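Local coordinates for protein ethylbenzene dehydrogenase beta-subunit (Aromatoleum aromaticum, PDB 2IVF) that serves as an iron-sulfur subunit of the ferredoxin-like 4Fe-4S dicluster kind, holding three iron-sulfur (4Fe-4S) clusters and one Fe3-S4 cluster within a three-chain assembly, at residues V306-V309 with L310-H314; T315-E318 with N319-G323. One frame throughout, in Å; residues are numbered along the deposited sequence.

Contact 1 (V306-V309 with L310-H314); sequences VKRV and LAVLH. With PO4 (phosphate ion), chain P.
V306 and L310 lie side by side one turn apart on the α-helix 306-321, where CG1 of V306 meets CD1 of L310 at 3.7 Å. The next such pair repeats the pattern: V309 CG1 approaches L313 CD1 at 4.1 Å, again with both pointing the same way. In these classic i to i+4 contacts valine, branched at CB, keeps its methyls close to the backbone, while leucine, branched at CG, extends CD1 beside them. In both leucines CG sits beside the backbone N (chi1 -66° in L310), which lays it against the carbonyl oxygen one turn back; L313 CG is 3.4 Å from V309 O. R308 joins in through its aliphatic stem, whose CG comes within 4.2 Å of V312 CG2, before the chain bends at chi3 (59°) and takes the guanidinium to K255 O and the carboxylate of E305.

Beneath the side chains, helical hydrogen bonds run from L310 N to V306 O (2.8 Å) and from L313 N to V309 O (2.9 Å), with the intervening A311 and V312 bonded likewise. Outward of this shell the apolar face is packed by several elements: helix 295-302 meets V306, L258 of strand 258-259 meets V306 and V309, and helix 327-333 covers L313. K307 and A311 occupy the exposed side, where a long charged chain and a small methyl are both easily accommodated. H314 is also exposed, and it turns its ring edge to the phosphate ion; the modelled separation of ND1 from phosphate O2, 2.4 Å, is suspiciously short for a hydrogen bond.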
loop_
_atom_site.group_PDB
_atom_site.type_symbol
_atom_site.label_atom_id
_atom_site.label_comp_id
_atom_site.label_asym_id
_atom_site.label_seq_id
_atom_site.Cartn_x
_atom_site.Cartn_y
_atom_site.Cartn_z
ATOM N N VAL B 306 20.570 -6.565 -23.551
ATOM C CA VAL B 306 20.373 -5.608 -22.467
ATOM C C VAL B 306 21.283 -4.357 -22.548
ATOM O O VAL B 306 20.835 -3.217 -22.398
ATOM C CB VAL B 306 20.544 -6.283 -21.100
ATOM C CG1 VAL B 306 20.597 -5.202 -19.936
ATOM C CG2 VAL B 306 19.401 -7.279 -20.869
ATOM N N LYS B 307 22.568 -4.572 -22.772
ATOM C CA LYS B 307 23.519 -3.458 -22.844
ATOM C C LYS B 307 23.098 -2.412 -23.883
ATOM O O LYS B 307 23.158 -1.199 -23.619
ATOM C CB LYS B 307 24.917 -3.985 -23.208
ATOM C CG LYS B 307 26.019 -2.939 -23.183
ATOM C CD LYS B 307 27.381 -3.628 -23.254
ATOM C CE LYS B 307 28.528 -2.723 -22.905
ATOM N NZ LYS B 307 29.856 -3.388 -23.369
ATOM N N ARG B 308 22.738 -2.876 -25.083
ATOM C CA ARG B 308 22.256 -2.008 -26.155
ATOM C C ARG B 308 21.017 -1.245 -25.691
ATOM O O ARG B 308 20.923 -0.018 -25.800
ATOM C CB ARG B 308 21.935 -2.838 -27.442
ATOM C CG ARG B 308 21.288 -1.971 -28.599
ATOM C CD ARG B 308 20.854 -2.750 -29.852
ATOM N NE ARG B 308 19.888 -3.743 -29.468
ATOM C CZ ARG B 308 18.584 -3.526 -29.280
ATOM N NH1 ARG B 308 18.024 -2.335 -29.529
ATOM N NH2 ARG B 308 17.840 -4.540 -28.846
ATOM N N VAL B 309 20.089 -1.979 -25.110
ATOM C CA VAL B 309 18.863 -1.361 -24.685
ATOM C C VAL B 309 19.109 -0.259 -23.658
ATOM O O VAL B 309 18.554 0.827 -23.771
ATOM C CB VAL B 309 17.909 -2.386 -24.168
ATOM C CG1 VAL B 309 16.681 -1.685 -23.521
ATOM C CG2 VAL B 309 17.558 -3.325 -25.375
ATOM N N LEU B 310 19.955 -0.521 -22.675
ATOM C CA LEU B 310 20.220 0.475 -21.657
ATOM C C LEU B 310 20.836 1.699 -22.305
ATOM O O LEU B 310 20.519 2.855 -21.948
ATOM C CB LEU B 310 21.112 -0.113 -20.538
ATOM C CG LEU B 310 20.466 -1.233 -19.707
ATOM C CD1 LEU B 310 21.496 -1.810 -18.711
ATOM C CD2 LEU B 310 19.191 -0.773 -18.974
ATOM N N ALA B 311 21.708 1.467 -23.288
ATOM C CA ALA B 311 22.370 2.560 -23.963
ATOM C C ALA B 311 21.356 3.435 -24.758
ATOM O O ALA B 311 21.477 4.658 -24.783
ATOM C CB ALA B 311 23.473 2.035 -24.847
ATOM N N VAL B 312 20.387 2.769 -25.387
ATOM C CA VAL B 312 19.314 3.418 -26.158
ATOM C C VAL B 312 18.464 4.236 -25.170
ATOM O O VAL B 312 18.128 5.383 -25.445
ATOM C CB VAL B 312 18.475 2.373 -26.889
ATOM C CG1 VAL B 312 17.178 3.000 -27.544
ATOM C CG2 VAL B 312 19.311 1.664 -27.939
ATOM N N LEU B 313 18.085 3.643 -24.044
ATOM C CA LEU B 313 17.278 4.350 -23.064
ATOM C C LEU B 313 17.985 5.617 -22.607
ATOM O O LEU B 313 17.367 6.672 -22.510
ATOM C CB LEU B 313 16.971 3.497 -21.855
ATOM C CG LEU B 313 16.015 2.315 -22.099
ATOM C CD1 LEU B 313 15.984 1.385 -20.936
ATOM C CD2 LEU B 313 14.599 2.838 -22.403
ATOM N N HIS B 314 19.271 5.505 -22.320
ATOM C CA HIS B 314 20.004 6.665 -21.838
ATOM C C HIS B 314 20.154 7.679 -22.930
ATOM O O HIS B 314 20.013 8.865 -22.667
ATOM C CB HIS B 314 21.309 6.237 -21.198
ATOM C CG HIS B 314 21.112 5.564 -19.873
ATOM N ND1 HIS B 314 20.682 6.247 -18.745
ATOM C CD2 HIS B 314 21.204 4.264 -19.507
ATOM C CE1 HIS B 314 20.562 5.400 -17.738
ATOM N NE2 HIS B 314 20.859 4.187 -18.177
HETATM P P PO4 P . 20.772 9.698 -19.115
HETATM O O1 PO4 P . 20.229 10.128 -20.475
HETATM O O2 PO4 P . 19.902 8.539 -18.609
HETATM O O3 PO4 P . 22.224 9.251 -19.221
HETATM O O4 PO4 P . 20.671 10.868 -18.158
#

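Contact 2 (T315-E318 with N319-G323). With PO4 (phosphate ion), chain P.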
loop_
_atom_site.group_PDB
_atom_site.type_symbol
_atom_site.label_atom_id
_atom_site.label_comp_id
_atom_site.label_asym_id
_atom_site.label_seq_id
_atom_site.Cartn_x
_atom_site.Cartn_y
_atom_site.Cartn_z
ATOM N N THR B 315 20.388 7.238 -24.178
ATOM C CA THR B 315 20.570 8.174 -25.269
ATOM C C THR B 315 19.264 8.937 -25.502
ATOM O O THR B 315 19.241 10.176 -25.633
ATOM C CB THR B 315 21.003 7.457 -26.542
ATOM O OG1 THR B 315 22.281 6.896 -26.278
ATOM C CG2 THR B 315 21.165 8.408 -27.713
ATOM N N GLU B 316 18.178 8.197 -25.545
ATOM C CA GLU B 316 16.886 8.785 -25.893
ATOM C C GLU B 316 16.448 9.726 -24.798
ATOM O O GLU B 316 15.882 10.795 -25.066
ATOM C CB GLU B 316 15.867 7.700 -26.142
ATOM C CG GLU B 316 16.079 6.988 -27.495
ATOM C CD GLU B 316 16.241 7.942 -28.660
ATOM O OE1 GLU B 316 15.504 8.927 -28.739
ATOM O OE2 GLU B 316 17.115 7.705 -29.519
ATOM N N ARG B 317 16.704 9.340 -23.566
ATOM C CA ARG B 317 16.415 10.204 -22.456
ATOM C C ARG B 317 17.204 11.509 -22.574
ATOM O O ARG B 317 16.665 12.583 -22.377
ATOM C CB ARG B 317 16.746 9.475 -21.185
ATOM C CG ARG B 317 16.499 10.268 -19.980
ATOM C CD ARG B 317 16.688 9.418 -18.739
ATOM N NE ARG B 317 16.529 10.257 -17.569
ATOM C CZ ARG B 317 17.181 10.086 -16.434
ATOM N NH1 ARG B 317 18.137 9.165 -16.316
ATOM N NH2 ARG B 317 16.901 10.891 -15.428
ATOM N N GLU B 318 18.471 11.424 -22.953
ATOM C CA GLU B 318 19.253 12.612 -23.234
ATOM C C GLU B 318 18.709 13.440 -24.401
ATOM O O GLU B 318 18.712 14.667 -24.334
ATOM C CB GLU B 318 20.719 12.268 -23.489
ATOM C CG GLU B 318 21.547 13.472 -23.873
ATOM C CD GLU B 318 21.553 14.598 -22.855
ATOM O OE1 GLU B 318 21.390 14.335 -21.640
ATOM O OE2 GLU B 318 21.754 15.763 -23.293
ATOM N N ASN B 319 18.236 12.786 -25.451
ATOM C CA ASN B 319 17.595 13.512 -26.557
ATOM C C ASN B 319 16.428 14.358 -26.037
ATOM O O ASN B 319 16.257 15.504 -26.447
ATOM C CB ASN B 319 17.104 12.539 -27.621
ATOM C CG ASN B 319 18.234 11.915 -28.411
ATOM O OD1 ASN B 319 19.324 12.488 -28.561
ATOM N ND2 ASN B 319 17.967 10.744 -28.960
ATOM N N MET B 320 15.626 13.781 -25.145
ATOM C CA MET B 320 14.490 14.504 -24.542
ATOM C C MET B 320 14.931 15.686 -23.753
ATOM O O MET B 320 14.426 16.797 -23.921
ATOM C CB MET B 320 13.723 13.606 -23.588
ATOM C CG MET B 320 12.937 12.660 -24.298
ATOM S SD MET B 320 11.480 13.448 -24.979
ATOM C CE MET B 320 10.398 13.498 -23.562
ATOM N N ARG B 321 15.862 15.423 -22.861
ATOM C CA ARG B 321 16.376 16.422 -21.988
ATOM C C ARG B 321 16.966 17.566 -22.755
ATOM O O ARG B 321 16.765 18.711 -22.375
ATOM C CB ARG B 321 17.433 15.805 -21.071
ATOM C CG ARG B 321 17.820 16.688 -19.930
ATOM C CD ARG B 321 19.074 16.187 -19.297
ATOM N NE ARG B 321 18.805 15.177 -18.275
ATOM C CZ ARG B 321 19.129 13.886 -18.334
ATOM N NH1 ARG B 321 19.749 13.384 -19.401
ATOM N NH2 ARG B 321 18.860 13.105 -17.287
ATOM N N ALA B 322 17.669 17.272 -23.851
ATOM C CA ALA B 322 18.289 18.296 -24.678
ATOM C C ALA B 322 17.352 19.084 -25.630
ATOM O O ALA B 322 17.836 19.936 -26.387
ATOM C CB ALA B 322 19.395 17.677 -25.472
ATOM N N GLY B 323 16.046 18.811 -25.608
ATOM C CA GLY B 323 15.091 19.487 -26.506
ATOM C C GLY B 323 15.052 18.918 -27.920
ATOM O O GLY B 323 14.494 19.537 -28.832
HETATM P P PO4 P . 20.772 9.698 -19.115
HETATM O O1 PO4 P . 20.229 10.128 -20.475
HETATM O O2 PO4 P . 19.902 8.539 -18.609
HETATM O O3 PO4 P . 22.224 9.251 -19.221
HETATM O O4 PO4 P . 20.671 10.868 -18.158
#
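N319 N bonds to T315 O at 2.8 Å, and the same i to i+4 spacing links M320, R321 and A322 to E316, R317 and E318 through the last turns of helix 306-321. Among the side chains, N319 ND2 donates to E316 OE1 at 3.1 Å; the bond lies in the amide plane but reaches the oxygen from above the carboxylate plane. An amide suits this buried place, donating without added charge, and S326 OG is a second partner of OE1.

Elsewhere, E318 bends at chi2 (58°), bringing OE1 back to R321 NH1 in a 2.9 Å salt bridge. R321 also turns its edge to the phosphate, with NH1 and NH2 each 3.0 Å from O4. R317, extended, gives NH1 to phosphate O2 at 3.0 Å, while NE bonds to the backbone O of R272 and NH2 forms a salt bridge with D293, both of the alpha-subunit; negative charge from the phosphate, D293 and E318 would probably favour the closeness of the two guanidinium groups. Beyond A322 the helix ends at G323, whose positive phi (80°) suits glycine, and G323 N returns to M320 O, one of the two bonds back into the last turn that, with this phi, make a Schellman motif.

Contacts 1 and 2 follow each other on one helix, 306-321, with centres 13 Å apart and both on the same side of the chain's centre. Contact 1 is the inner of the two, about 22 Å from the centre of the chain to its own, against about 29 Å for contact 2, which meets the alpha-subunit. The phosphate ion, probably from the crystallisation liquor, joins them: H314 comes from contact 1, R317 and R321 from contact 2. Around it, H314 ND1 stands 4.6 Å from R317 NH1 and 7.2 Å from R321 NH1. Basic groups from successive turns thus each touch one anion. None of the residues in either contact belongs to the cluster or haem pockets.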